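Local coordinates for protein exotoxin 3 (Staphylococcus aureus, PDB 2Z8L) that binds the sialylated glycan sialyl Lewis X as a superantigen-like toxin built from an OB-fold and a beta-grasp domain, at residues 137-141 with 142-146. Residues are numbered along the deposited sequence; the frame is centred on the assembly and turned at random.
Sequences EEVSL and KELDF. Unlike the reference sequence in segment 137-141: Val139 (reference Ile).
Ser140 OG accepts a hydrogen bond from Glu143 N at 3.0 Å, the capping bond of Ser140, the N-cap residue of helix 141-155 of the beta-grasp domain, directly after the short strand 138-140. Serine suits the place because its hydroxyl is short enough to fold back over the first turn: with chi1 at 69°, OG sits between its own backbone N and carbonyl carbon. The N-H points at OG within 18° of a straight line. Ser140 O takes the next amide, Leu144 N, at 3.1 Å, and Leu141 O receives Asp145 N, so the cap passes into regular alpha-helical bonding.

Glu143 has the longer path. Its CB lies 3.4 Å from Ser140 OG; CG, anti to the backbone N (chi1 -171°), begins an extended chain that runs out from the helix, its carboxylate stopping 5.1 Å (OE1 to Ser140 N) short of the strand-end amide, a gap that a water spans. OE1 accepts from this water at 2.6 Å, and the water in turn accepts from Ser140 N, so Glu143, in the position of the glutamate of a capping box, reaches that amide through water rather than directly. OE2 forms a salt bridge with Lys147, one turn further on. An acidic residue in the first turn also probably interacts favourably with the helix dipole.

Beside this polar bridge Val139 and Leu144 bring their branched side chains together at about a right angle, apolar groups suited to a buried junction, and Leu144 also packs on Ile195 of the partner strand 194-196. The CB of Leu141 points away from the helical turn overall, and its side chain packs on Tyr178 and Phe180 and touches the sialic acid of the bound glycan. Between Val139 and Leu144 the closest approach is CG1 to CG, 4.0 Å.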
loop_
_atom_site.group_PDB
_atom_site.type_symbol
_atom_site.label_atom_id
_atom_site.label_comp_id
_atom_site.label_asym_id
_atom_site.label_seq_id
_atom_site.Cartn_x
_atom_site.Cartn_y
_atom_site.Cartn_z
ATOM N N GLU A 137 -5.837 10.323 -6.373
ATOM C CA GLU A 137 -6.708 9.823 -7.407
ATOM C C GLU A 137 -6.435 8.384 -7.712
ATOM O O GLU A 137 -7.367 7.652 -7.995
ATOM C CB GLU A 137 -6.537 10.630 -8.701
ATOM C CG GLU A 137 -6.968 12.047 -8.562
ATOM C CD GLU A 137 -6.387 12.964 -9.652
ATOM O OE1 GLU A 137 -5.705 12.457 -10.585
ATOM O OE2 GLU A 137 -6.577 14.167 -9.506
ATOM N N GLU A 138 -5.168 8.013 -7.739
ATOM C CA GLU A 138 -4.727 6.617 -8.019
ATOM C C GLU A 138 -3.986 6.165 -6.775
ATOM O O GLU A 138 -3.021 6.781 -6.380
ATOM C CB GLU A 138 -3.783 6.615 -9.223
ATOM C CG GLU A 138 -3.792 5.337 -9.954
ATOM C CD GLU A 138 -3.043 5.453 -11.263
ATOM O OE1 GLU A 138 -3.644 6.038 -12.237
ATOM O OE2 GLU A 138 -1.836 5.034 -11.293
ATOM N N VAL A 139 -4.457 5.099 -6.150
ATOM C CA VAL A 139 -3.886 4.628 -4.931
ATOM C C VAL A 139 -3.477 3.133 -5.112
ATOM O O VAL A 139 -4.247 2.320 -5.636
ATOM C CB VAL A 139 -4.837 4.729 -3.724
ATOM C CG1 VAL A 139 -3.957 4.471 -2.465
ATOM C CG2 VAL A 139 -5.607 6.062 -3.621
ATOM N N SER A 140 -2.250 2.793 -4.668
ATOM C CA SER A 140 -1.815 1.381 -4.761
ATOM C C SER A 140 -2.445 0.564 -3.623
ATOM O O SER A 140 -2.589 1.071 -2.480
ATOM C CB SER A 140 -0.268 1.254 -4.713
ATOM O OG SER A 140 0.288 1.581 -3.471
ATOM N N LEU A 141 -2.804 -0.705 -3.923
ATOM C CA LEU A 141 -3.153 -1.636 -2.845
ATOM C C LEU A 141 -2.037 -1.709 -1.825
ATOM O O LEU A 141 -2.336 -1.860 -0.623
ATOM C CB LEU A 141 -3.455 -3.044 -3.373
ATOM C CG LEU A 141 -4.636 -3.131 -4.293
ATOM C CD1 LEU A 141 -4.935 -4.640 -4.563
ATOM C CD2 LEU A 141 -5.874 -2.425 -3.732
ATOM N N LYS A 142 -0.767 -1.606 -2.270
ATOM C CA LYS A 142 0.356 -1.632 -1.321
ATOM C C LYS A 142 0.220 -0.567 -0.212
ATOM O O LYS A 142 0.358 -0.869 0.987
ATOM C CB LYS A 142 1.631 -1.379 -2.056
ATOM C CG LYS A 142 2.883 -1.414 -1.197
ATOM C CD LYS A 142 4.117 -0.903 -1.943
ATOM C CE LYS A 142 5.433 -0.955 -1.171
ATOM N NZ LYS A 142 5.787 -2.389 -0.968
ATOM N N GLU A 143 -0.012 0.661 -0.618
ATOM C CA GLU A 143 -0.173 1.768 0.315
ATOM C C GLU A 143 -1.365 1.612 1.221
ATOM O O GLU A 143 -1.241 1.800 2.408
ATOM C CB GLU A 143 -0.215 3.099 -0.444
ATOM C CG GLU A 143 -0.159 4.273 0.513
ATOM C CD GLU A 143 0.017 5.624 -0.148
ATOM O OE1 GLU A 143 0.247 5.754 -1.388
ATOM O OE2 GLU A 143 -0.090 6.614 0.651
ATOM N N LEU A 144 -2.505 1.249 0.656
ATOM C CA LEU A 144 -3.673 1.071 1.514
ATOM C C LEU A 144 -3.445 -0.036 2.533
ATOM O O LEU A 144 -3.700 0.144 3.744
ATOM C CB LEU A 144 -4.856 0.721 0.623
ATOM C CG LEU A 144 -5.606 1.850 0.006
ATOM C CD1 LEU A 144 -6.588 1.235 -0.977
ATOM C CD2 LEU A 144 -6.335 2.513 1.243
ATOM N N ASP A 145 -2.968 -1.191 2.074
ATOM C CA ASP A 145 -2.674 -2.342 2.970
ATOM C C ASP A 145 -1.758 -1.885 4.091
ATOM O O ASP A 145 -2.049 -2.088 5.273
ATOM C CB ASP A 145 -2.069 -3.503 2.129
ATOM C CG ASP A 145 -1.498 -4.663 2.962
ATOM O OD1 ASP A 145 -2.328 -5.392 3.521
ATOM O OD2 ASP A 145 -0.251 -4.828 3.048
ATOM N N PHE A 146 -0.671 -1.238 3.746
ATOM C CA PHE A 146 0.334 -0.879 4.732
ATOM C C PHE A 146 -0.189 0.132 5.757
ATOM O O PHE A 146 -0.070 -0.054 6.979
ATOM C CB PHE A 146 1.568 -0.349 4.036
ATOM C CG PHE A 146 2.774 -0.222 4.951
ATOM C CD1 PHE A 146 2.994 0.912 5.713
ATOM C CD2 PHE A 146 3.704 -1.255 5.037
ATOM C CE1 PHE A 146 4.118 0.976 6.553
ATOM C CE2 PHE A 146 4.772 -1.192 5.859
ATOM C CZ PHE A 146 4.976 -0.082 6.648
HETATM O O HOH W 1 -0.088 4.367 -3.580
#